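Local coordinates for protein aminotransferase class-III (Ochrobactrum anthropi, PDB 5GHG) that transfers amino groups from amines or amino acids to carbonyl compounds as a vitamin B6-dependent omega-transaminase, at residues B[113-118]-B[122-127]; B[271-276]-B[281-286]; B[287-292]-B[296-301]. The protein carries 1 engineered substitution. All blocks are in the same frame, centred on the assembly; numbering follows the deposited sequence.

Interaction 1: residues B[113-118]-B[122-127]. With PMP (4'-deoxy-4'-aminopyridoxal-5'-phosphate), chain C.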
loop_
_atom_site.group_PDB
_atom_site.type_symbol
_atom_site.label_atom_id
_atom_site.label_comp_id
_atom_site.label_asym_id
_atom_site.label_seq_id
_atom_site.Cartn_x
_atom_site.Cartn_y
_atom_site.Cartn_z
ATOM N N TYR B 113 14.201 -4.302 -4.501
ATOM C CA TYR B 113 12.934 -4.918 -4.093
ATOM C C TYR B 113 11.793 -3.968 -4.442
ATOM O O TYR B 113 11.949 -2.752 -4.338
ATOM C CB TYR B 113 12.904 -5.191 -2.587
ATOM C CG TYR B 113 14.014 -6.099 -2.084
ATOM C CD1 TYR B 113 15.324 -5.647 -1.963
ATOM C CD2 TYR B 113 13.738 -7.418 -1.723
ATOM C CE1 TYR B 113 16.333 -6.495 -1.502
ATOM C CE2 TYR B 113 14.729 -8.259 -1.228
ATOM C CZ TYR B 113 16.012 -7.802 -1.124
ATOM O OH TYR B 113 16.992 -8.654 -0.679
ATOM N N PHE B 114 10.637 -4.523 -4.821
ATOM C CA PHE B 114 9.510 -3.703 -5.257
ATOM C C PHE B 114 8.310 -3.840 -4.348
ATOM O O PHE B 114 8.044 -4.924 -3.812
ATOM C CB PHE B 114 9.116 -4.041 -6.712
ATOM C CG PHE B 114 10.204 -3.735 -7.695
ATOM C CD1 PHE B 114 10.467 -2.428 -8.046
ATOM C CD2 PHE B 114 10.994 -4.737 -8.206
ATOM C CE1 PHE B 114 11.504 -2.121 -8.920
ATOM C CE2 PHE B 114 12.034 -4.450 -9.072
ATOM C CZ PHE B 114 12.285 -3.140 -9.442
ATOM N N THR B 115 7.603 -2.726 -4.172
ATOM C CA THR B 115 6.327 -2.669 -3.450
ATOM C C THR B 115 5.398 -1.772 -4.250
ATOM O O THR B 115 5.752 -1.275 -5.329
ATOM C CB THR B 115 6.496 -2.117 -2.029
ATOM O OG1 THR B 115 6.919 -0.745 -2.095
ATOM C CG2 THR B 115 7.547 -2.912 -1.246
ATOM N N ASN B 116 4.202 -1.540 -3.727
ATOM C CA ASN B 116 3.306 -0.612 -4.380
ATOM C C ASN B 116 3.536 0.825 -3.950
ATOM O O ASN B 116 3.500 1.738 -4.782
ATOM C CB ASN B 116 1.855 -1.016 -4.115
ATOM C CG ASN B 116 1.557 -2.416 -4.576
ATOM O OD1 ASN B 116 1.561 -2.689 -5.764
ATOM N ND2 ASN B 116 1.359 -3.328 -3.623
ATOM N N SER B 117 3.800 1.044 -2.670
ATOM C CA SER B 117 3.841 2.382 -2.104
ATOM C C SER B 117 5.147 2.606 -1.363
ATOM O O SER B 117 5.822 1.661 -0.960
ATOM C CB SER B 117 2.665 2.590 -1.128
ATOM O OG SER B 117 2.802 1.708 -0.032
ATOM N N GLY B 118 5.467 3.888 -1.145
ATOM C CA GLY B 118 6.586 4.231 -0.281
ATOM C C GLY B 118 6.392 3.735 1.143
ATOM O O GLY B 118 7.347 3.297 1.789
ATOM N N ASN B 122 9.093 1.342 3.111
ATOM C CA ASN B 122 9.708 1.616 4.407
ATOM C C ASN B 122 9.315 0.576 5.445
ATOM O O ASN B 122 10.122 0.209 6.312
ATOM C CB ASN B 122 9.344 3.021 4.870
ATOM C CG ASN B 122 10.212 4.081 4.219
ATOM O OD1 ASN B 122 11.374 3.807 3.878
ATOM N ND2 ASN B 122 9.664 5.274 4.018
ATOM N N ASP B 123 8.066 0.119 5.399
ATOM C CA ASP B 123 7.612 -0.938 6.295
ATOM C C ASP B 123 8.435 -2.222 6.089
ATOM O O ASP B 123 8.879 -2.857 7.052
ATOM C CB ASP B 123 6.125 -1.192 6.043
ATOM C CG ASP B 123 5.481 -2.059 7.097
ATOM O OD1 ASP B 123 5.780 -3.265 7.110
ATOM O OD2 ASP B 123 4.647 -1.537 7.887
ATOM N N THR B 124 8.631 -2.611 4.830
ATOM C CA THR B 124 9.421 -3.788 4.519
ATOM C C THR B 124 10.900 -3.597 4.907
ATOM O O THR B 124 11.551 -4.548 5.346
ATOM C CB THR B 124 9.304 -4.110 3.030
ATOM O OG1 THR B 124 7.929 -4.258 2.707
ATOM C CG2 THR B 124 10.070 -5.389 2.663
ATOM N N VAL B 125 11.442 -2.404 4.709
ATOM C CA VAL B 125 12.813 -2.148 5.146
ATOM C C VAL B 125 12.952 -2.422 6.645
ATOM O O VAL B 125 13.905 -3.076 7.085
ATOM C CB VAL B 125 13.261 -0.715 4.788
ATOM C CG1 VAL B 125 14.539 -0.348 5.544
ATOM C CG2 VAL B 125 13.504 -0.605 3.267
ATOM N N VAL B 126 12.000 -1.922 7.454
ATOM C CA VAL B 126 12.064 -2.154 8.889
ATOM C C VAL B 126 12.014 -3.662 9.184
ATOM O O VAL B 126 12.771 -4.179 10.024
ATOM C CB VAL B 126 10.943 -1.410 9.624
ATOM C CG1 VAL B 126 10.935 -1.828 11.107
ATOM C CG2 VAL B 126 11.149 0.114 9.515
ATOM N N LYS B 127 11.125 -4.382 8.497
ATOM C CA LYS B 127 10.997 -5.819 8.699
ATOM C C LYS B 127 12.293 -6.540 8.312
ATOM O O LYS B 127 12.750 -7.448 9.026
ATOM C CB LYS B 127 9.828 -6.357 7.862
ATOM C CG LYS B 127 9.205 -7.609 8.393
ATOM C CD LYS B 127 7.819 -7.854 7.803
ATOM C CE LYS B 127 7.881 -8.486 6.471
ATOM N NZ LYS B 127 6.560 -9.077 6.114
HETATM N N1 PMP C . 8.540 8.690 2.235
HETATM C C2 PMP C . 8.433 9.981 1.818
HETATM C C2A PMP C . 9.627 10.880 1.937
HETATM C C3 PMP C . 7.217 10.491 1.312
HETATM O O3 PMP C . 7.155 11.822 0.988
HETATM C C4 PMP C . 6.090 9.626 1.191
HETATM C C4A PMP C . 4.766 10.058 0.584
HETATM N N4A PMP C . 4.339 11.388 0.935
HETATM C C5 PMP C . 6.251 8.282 1.622
HETATM C C6 PMP C . 7.480 7.827 2.074
HETATM C C5A PMP C . 5.128 7.291 1.582
HETATM O O4P PMP C . 4.796 6.969 0.230
HETATM P P PMP C . 3.278 6.447 -0.110
HETATM O O1P PMP C . 2.933 5.351 0.832
HETATM O O2P PMP C . 3.377 5.994 -1.556
HETATM O O3P PMP C . 2.317 7.599 0.077
#

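Interaction 2: residues B[271-276]-B[281-286]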
loop_
_atom_site.group_PDB
_atom_site.type_symbol
_atom_site.label_atom_id
_atom_site.label_comp_id
_atom_site.label_asym_id
_atom_site.label_seq_id
_atom_site.Cartn_x
_atom_site.Cartn_y
_atom_site.Cartn_z
ATOM N N PHE B 271 19.751 12.022 -7.448
ATOM C CA PHE B 271 19.301 11.678 -6.103
ATOM C C PHE B 271 19.726 12.723 -5.086
ATOM O O PHE B 271 20.808 13.319 -5.193
ATOM C CB PHE B 271 19.828 10.294 -5.672
ATOM C CG PHE B 271 19.191 9.154 -6.396
ATOM C CD1 PHE B 271 17.918 8.728 -6.040
ATOM C CD2 PHE B 271 19.841 8.517 -7.439
ATOM C CE1 PHE B 271 17.299 7.684 -6.722
ATOM C CE2 PHE B 271 19.237 7.463 -8.114
ATOM C CZ PHE B 271 17.962 7.055 -7.756
ATOM N N GLY B 272 18.874 12.947 -4.090
ATOM C CA GLY B 272 19.221 13.850 -3.012
ATOM C C GLY B 272 20.460 13.395 -2.262
ATOM O O GLY B 272 21.181 14.215 -1.682
ATOM N N SER B 273 20.724 12.094 -2.266
ATOM C CA SER B 273 21.930 11.589 -1.626
ATOM C C SER B 273 23.185 12.170 -2.269
ATOM O O SER B 273 24.186 12.407 -1.583
ATOM C CB SER B 273 21.958 10.064 -1.684
ATOM O OG SER B 273 21.056 9.511 -0.748
ATOM N N GLN B 274 23.154 12.389 -3.579
ATOM C CA GLN B 274 24.302 13.017 -4.241
ATOM C C GLN B 274 24.392 14.480 -3.869
ATOM O O GLN B 274 25.481 14.981 -3.555
ATOM C CB GLN B 274 24.213 12.847 -5.753
ATOM C CG GLN B 274 24.119 11.390 -6.173
ATOM C CD GLN B 274 23.694 11.212 -7.630
ATOM O OE1 GLN B 274 22.585 11.590 -8.020
ATOM N NE2 GLN B 274 24.561 10.599 -8.423
ATOM N N THR B 275 23.244 15.175 -3.849
ATOM C CA THR B 275 23.230 16.592 -3.513
ATOM C C THR B 275 23.821 16.850 -2.137
ATOM O O THR B 275 24.508 17.854 -1.928
ATOM C CB THR B 275 21.805 17.151 -3.588
ATOM O OG1 THR B 275 21.286 16.936 -4.896
ATOM C CG2 THR B 275 21.785 18.646 -3.294
ATOM N N PHE B 276 23.555 15.966 -1.181
ATOM C CA PHE B 276 23.966 16.167 0.197
ATOM C C PHE B 276 25.107 15.251 0.633
ATOM O O PHE B 276 25.414 15.188 1.810
ATOM C CB PHE B 276 22.756 16.019 1.115
ATOM C CG PHE B 276 21.774 17.143 0.962
ATOM C CD1 PHE B 276 21.985 18.356 1.610
ATOM C CD2 PHE B 276 20.693 17.028 0.108
ATOM C CE1 PHE B 276 21.096 19.410 1.439
ATOM C CE2 PHE B 276 19.806 18.090 -0.059
ATOM C CZ PHE B 276 20.009 19.262 0.601
ATOM N N ASP B 281 23.109 2.934 3.141
ATOM C CA ASP B 281 23.116 1.486 2.969
ATOM C C ASP B 281 21.856 0.976 2.282
ATOM O O ASP B 281 21.889 -0.087 1.647
ATOM C CB ASP B 281 23.253 0.798 4.332
ATOM C CG ASP B 281 24.525 1.185 5.052
ATOM O OD1 ASP B 281 25.584 0.673 4.651
ATOM O OD2 ASP B 281 24.467 2.012 6.004
ATOM N N ILE B 282 20.760 1.713 2.427
ATOM C CA ILE B 282 19.449 1.376 1.894
ATOM C C ILE B 282 18.870 2.658 1.293
ATOM O O ILE B 282 18.946 3.724 1.913
ATOM C CB ILE B 282 18.520 0.816 2.992
ATOM C CG1 ILE B 282 19.142 -0.419 3.658
ATOM C CG2 ILE B 282 17.098 0.511 2.445
ATOM C CD1 ILE B 282 18.307 -0.971 4.815
ATOM N N LEU B 283 18.285 2.558 0.102
ATOM C CA LEU B 283 17.730 3.724 -0.585
ATOM C C LEU B 283 16.299 3.395 -1.011
ATOM O O LEU B 283 16.077 2.387 -1.677
ATOM C CB LEU B 283 18.577 4.112 -1.801
ATOM C CG LEU B 283 18.294 5.470 -2.428
ATOM C CD1 LEU B 283 19.555 6.021 -3.071
ATOM C CD2 LEU B 283 17.170 5.388 -3.455
ATOM N N VAL B 284 15.348 4.255 -0.640
ATOM C CA VAL B 284 13.919 4.027 -0.861
ATOM C C VAL B 284 13.429 5.011 -1.914
ATOM O O VAL B 284 13.713 6.217 -1.833
ATOM C CB VAL B 284 13.111 4.165 0.437
ATOM C CG1 VAL B 284 11.632 3.773 0.198
ATOM C CG2 VAL B 284 13.717 3.342 1.596
ATOM N N MET B 285 12.673 4.505 -2.892
ATOM C CA MET B 285 12.217 5.304 -4.019
ATOM C C MET B 285 10.722 5.088 -4.260
ATOM O O MET B 285 10.181 4.018 -3.981
ATOM C CB MET B 285 12.954 4.935 -5.304
ATOM C CG MET B 285 14.433 5.232 -5.276
ATOM S SD MET B 285 15.322 4.155 -6.440
ATOM C CE MET B 285 15.406 2.618 -5.513
ATOM N N SER B 286 10.072 6.117 -4.792
ATOM C CA SER B 286 8.722 5.990 -5.305
ATOM C C SER B 286 8.406 7.212 -6.166
ATOM O O SER B 286 9.328 7.890 -6.638
ATOM C CB SER B 286 7.716 5.833 -4.162
ATOM O OG SER B 286 6.400 5.611 -4.670
#

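Interaction 3: residues B[287-292]-B[296-301]. With PMP (4'-deoxy-4'-aminopyridoxal-5'-phosphate), chain C.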
loop_
_atom_site.group_PDB
_atom_site.type_symbol
_atom_site.label_atom_id
_atom_site.label_comp_id
_atom_site.label_asym_id
_atom_site.label_seq_id
_atom_site.Cartn_x
_atom_site.Cartn_y
_atom_site.Cartn_z
ATOM N N LYS B 287 7.126 7.491 -6.379
ATOM C CA LYS B 287 6.699 8.779 -6.939
ATOM C C LYS B 287 7.288 9.050 -8.307
ATOM O O LYS B 287 6.757 8.554 -9.310
ATOM C CB LYS B 287 7.037 9.912 -5.979
ATOM C CG LYS B 287 6.081 9.997 -4.789
ATOM C CD LYS B 287 6.428 11.215 -3.935
ATOM C CE LYS B 287 5.879 11.073 -2.527
ATOM N NZ LYS B 287 4.551 11.634 -2.339
ATOM N N GLN B 288 8.379 9.833 -8.382
ATOM C CA GLN B 288 8.906 10.147 -9.705
ATOM C C GLN B 288 9.470 8.923 -10.409
ATOM O O GLN B 288 9.752 8.998 -11.602
ATOM C CB GLN B 288 9.979 11.247 -9.639
ATOM C CG GLN B 288 9.455 12.563 -9.077
ATOM C CD GLN B 288 10.264 13.777 -9.500
ATOM O OE1 GLN B 288 9.705 14.752 -10.005
ATOM N NE2 GLN B 288 11.578 13.735 -9.289
ATOM N N LEU B 289 9.654 7.814 -9.695
ATOM C CA LEU B 289 10.004 6.548 -10.332
ATOM C C LEU B 289 9.071 6.229 -11.498
ATOM O O LEU B 289 9.509 5.763 -12.557
ATOM C CB LEU B 289 9.952 5.433 -9.283
ATOM C CG LEU B 289 10.192 3.996 -9.724
ATOM C CD1 LEU B 289 11.587 3.849 -10.313
ATOM C CD2 LEU B 289 9.993 3.037 -8.546
ATOM N N SER B 290 7.773 6.496 -11.335
ATOM C CA SER B 290 6.807 6.296 -12.405
ATOM C C SER B 290 6.057 7.570 -12.755
ATOM O O SER B 290 5.069 7.513 -13.513
ATOM C CB SER B 290 5.806 5.193 -12.026
ATOM O OG SER B 290 4.930 5.658 -10.988
ATOM N N SER B 291 6.481 8.713 -12.215
ATOM C CA SER B 291 5.696 9.950 -12.261
ATOM C C SER B 291 4.275 9.739 -11.737
ATOM O O SER B 291 3.342 10.451 -12.125
ATOM C CB SER B 291 5.670 10.536 -13.687
ATOM O OG SER B 291 6.959 11.003 -14.040
ATOM N N SER B 292 4.097 8.749 -10.872
ATOM C CA SER B 292 2.786 8.365 -10.328
ATOM C C SER B 292 1.789 7.923 -11.396
ATOM O O SER B 292 0.589 7.857 -11.128
ATOM C CB SER B 292 2.179 9.504 -9.497
ATOM O OG SER B 292 2.882 9.649 -8.279
ATOM N N ILE B 296 3.978 2.270 -7.887
ATOM C CA ILE B 296 5.095 1.347 -7.726
ATOM C C ILE B 296 6.176 2.044 -6.894
ATOM O O ILE B 296 6.384 3.252 -7.002
ATOM C CB ILE B 296 5.656 0.866 -9.080
ATOM C CG1 ILE B 296 6.820 -0.093 -8.861
ATOM C CG2 ILE B 296 6.116 2.054 -9.902
ATOM C CD1 ILE B 296 7.315 -0.796 -10.127
ATOM N N SER B 297 6.841 1.271 -6.055
ATOM C CA SER B 297 7.947 1.777 -5.252
ATOM C C SER B 297 9.018 0.702 -5.202
ATOM O O SER B 297 8.783 -0.447 -5.571
ATOM C CB SER B 297 7.490 2.160 -3.845
ATOM O OG SER B 297 6.384 3.047 -3.928
ATOM N N ALA B 298 10.188 1.086 -4.716
ATOM C CA ALA B 298 11.333 0.185 -4.712
ATOM C C ALA B 298 12.259 0.606 -3.594
ATOM O O ALA B 298 12.299 1.784 -3.220
ATOM C CB ALA B 298 12.089 0.209 -6.046
ATOM N N PHE B 299 13.011 -0.350 -3.071
ATOM C CA PHE B 299 14.178 0.023 -2.284
ATOM C C PHE B 299 15.376 -0.803 -2.740
ATOM O O PHE B 299 15.231 -1.929 -3.235
ATOM C CB PHE B 299 13.930 -0.087 -0.781
ATOM C CG PHE B 299 13.585 -1.475 -0.293
ATOM C CD1 PHE B 299 12.263 -1.901 -0.239
ATOM C CD2 PHE B 299 14.589 -2.331 0.175
ATOM C CE1 PHE B 299 11.944 -3.159 0.249
ATOM C CE2 PHE B 299 14.282 -3.599 0.645
ATOM C CZ PHE B 299 12.962 -4.019 0.686
ATOM N N LEU B 300 16.551 -0.200 -2.623
ATOM C CA LEU B 300 17.819 -0.840 -2.942
ATOM C C LEU B 300 18.577 -1.091 -1.646
ATOM O O LEU B 300 18.517 -0.272 -0.714
ATOM C CB LEU B 300 18.657 0.059 -3.844
ATOM C CG LEU B 300 18.133 0.261 -5.273
ATOM C CD1 LEU B 300 18.749 1.505 -5.873
ATOM C CD2 LEU B 300 18.534 -0.947 -6.080
ATOM N N ILE B 301 19.312 -2.201 -1.596
ATOM C CA ILE B 301 20.190 -2.460 -0.462
ATOM C C ILE B 301 21.583 -2.789 -0.968
ATOM O O ILE B 301 21.753 -3.366 -2.053
ATOM C CB ILE B 301 19.660 -3.600 0.443
ATOM C CG1 ILE B 301 19.672 -4.916 -0.306
ATOM C CG2 ILE B 301 18.243 -3.287 0.931
ATOM C CD1 ILE B 301 19.288 -6.091 0.566
HETATM N N1 PMP C . 8.540 8.690 2.235
HETATM C C2 PMP C . 8.433 9.981 1.818
HETATM C C2A PMP C . 9.627 10.880 1.937
HETATM C C3 PMP C . 7.217 10.491 1.312
HETATM O O3 PMP C . 7.155 11.822 0.988
HETATM C C4 PMP C . 6.090 9.626 1.191
HETATM C C4A PMP C . 4.766 10.058 0.584
HETATM N N4A PMP C . 4.339 11.388 0.935
HETATM C C5 PMP C . 6.251 8.282 1.622
HETATM C C6 PMP C . 7.480 7.827 2.074
HETATM C C5A PMP C . 5.128 7.291 1.582
HETATM O O4P PMP C . 4.796 6.969 0.230
HETATM P P PMP C . 3.278 6.447 -0.110
HETATM O O1P PMP C . 2.933 5.351 0.832
HETATM O O2P PMP C . 3.377 5.994 -1.556
HETATM O O3P PMP C . 2.317 7.599 0.077
HETATM O O HOH W 1 4.809 5.391 -7.862
#

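Interaction 1: residues B[113-118]-B[122-127]
Gly118 and Asn122 meet one turn apart in the same helix. Asn122 N donates to Gly118 O at 2.9 Å, and the N-H points at the oxygen almost straight, at 172°. This bond belongs to the first turn of helix 118-135. The side chain of Asn122 climbs back beside the same carbonyl. Its CB is 3.7 Å from Gly118 O, and CG lies at a similar distance. At the tip, ND2 passes Gly118 O at 3.8 Å and comes to 3.9 Å from PMP C6, at the rim of the pyridine ring. OD1 packs on Val284 CG2 of strand 282-285. CG stands beside the backbone N (chi1 -81°), which turns the amide toward the cofactor. The amide nitrogen finds its polar partners outside the two segments, in His152 O and the carboxylate of Asp258.

Thr115 ends the strand and faces the helix. Its CG2 is 4.2 Å from Thr124 OG1, and the two side chains run past each other in opposite directions. Thr124 OG1 itself bonds to Glu120 O. The other branch of Thr115, OG1, donates to Ser117 O at 2.9 Å, from a position tilted out of the carbonyl plane. A valine here has no hydroxyl for Ser117 O, and that peptide would probably be freer to shift beside the phosphate.

The turn grips the phosphate. Gly118 N donates to PMP O2P at 3.0 Å, and Ser117 CB lies against the phosphate oxygens. Ser117 is the N-cap, its OG bonded to Glu120 N and also to Glu120 of the second subunit. A strand, a tight turn and a helix whose N-terminus points at the phosphate form part of the phosphate-binding cup of fold-type I aminotransferases.

Interaction 2: residues B[271-276]-B[281-286]
The Phe271 ring meets strand 282-285 through its CE1 and CZ atoms. Met285 CG lies at the ring edge, close to the ring plane and 4.0 Å from CE1. Leu283 CD2 reaches the same CE1 atom at 4.0 Å from an oblique direction. Met285 then bends at its last torsion (chi3 -78°), and SD stays by the ring, 5.2 Å from the centroid. The sulfur sits 71° off the ring normal, so this is an oblique Met-aromatic contact. Phe271 and Met285 cross at about a right angle. A second ring, Phe264, meets Phe271 from outside the two segments.

The other flat group is the amide of Gln274. It folds back on the start of helix 272-275, and its OE1 accepts from Phe271 N at 2.9 Å. Phe271 is the N-cap residue; the bond ties its backbone N to the first turn. Further along, Ser273 OG comes to 4.5 Å from Leu283 CD1. Its hydrogen bond goes to Glu259 OE2, while the other oxygen of that carboxylate takes Gly272 N.

Phe271, at the helix start, and Ser273 lie against the Leu283 and Met285 side of the strand. Ile282 and Val284, the alternate residues, pack on helix 118-135. The contact belongs to a beta-alpha-beta unit that begins with strand 254-258.

No hydrogen bond crosses this buried contact. The polar groups at the helix start are served by Gln274 and Glu259, and what joins the two segments is the apolar contacts of Phe271 with Leu283 and Met285 and the sulfur-ring contact.

Interaction 3: residues B[287-292]-B[296-301]
Leu289 reaches across to the start of strand 297-301 with one methyl. Its CD2 lies 3.9 Å from Ile296 O and 4.1 Å from Ser297 CA. The same methyl also touches Ile296 CG2 and, at 4.3 Å, Ala298 CB. CG lies anti to the backbone N (chi1 176°), which extends the side chain toward the strand. Beside it, Ser290 CB rests on Ile296 CG2 at 3.8 Å.

A water bridges the two segments. It donates to Ile296 O at 2.8 Å and to Ser290 OG at 3.1 Å. Ser290 OG also bonds to Leu294 O, so the hydroxyl helps hold the turn that joins the two segments.

The loop is drawn in by Lys287 O. This carbonyl accepts from both Ser290 N and Ser292 N, which arrive from opposite faces of its plane. The CB of Lys287 points away from 296-301. A bend at the end of the side chain (chi4 -91°) brings NZ to 3.3 Å from PMP N4A, with no covalent link to the cofactor. In this family the pocket lysine that follows the strand forms the Schiff base with pyridoxal phosphate, and Lys287 is consistent with that role. The hydrogen bonds of NZ go to Leu57 O and to Thr324 OG1 of the second subunit.

Further out, Asn338 bonds to Ser291 OG, and Leu101 of helix 93-104 packs on both Leu289 and Ala298. Leu97 of that helix covers Ile296. Along the chain the loop leaves strand 282-285 and enters strand 297-301. The second of these runs antiparallel to the first and also to strand 111-115 on its other flank.

Overall arrangement
The three contacts follow one another along the chain and gather at one edge of the large mixed sheet. Strands 111-115, 297-301 and 282-285 are consecutive there, so the strand of interaction 3 lies between those of the other two. The centre of interaction 3 is about 10 Å from that of interaction 1 and 11 Å from that of interaction 2; those two are about 15 Å apart. Met285 N to Ala298 O, a probable hydrogen bond, joins interactions 2 and 3. Val125 of helix 118-135 packs on Ile282. No other chain touches interaction 2, whereas interactions 1 and 3 touch the second subunit and bring the phosphate-binding turn and the lysine to the same PMP.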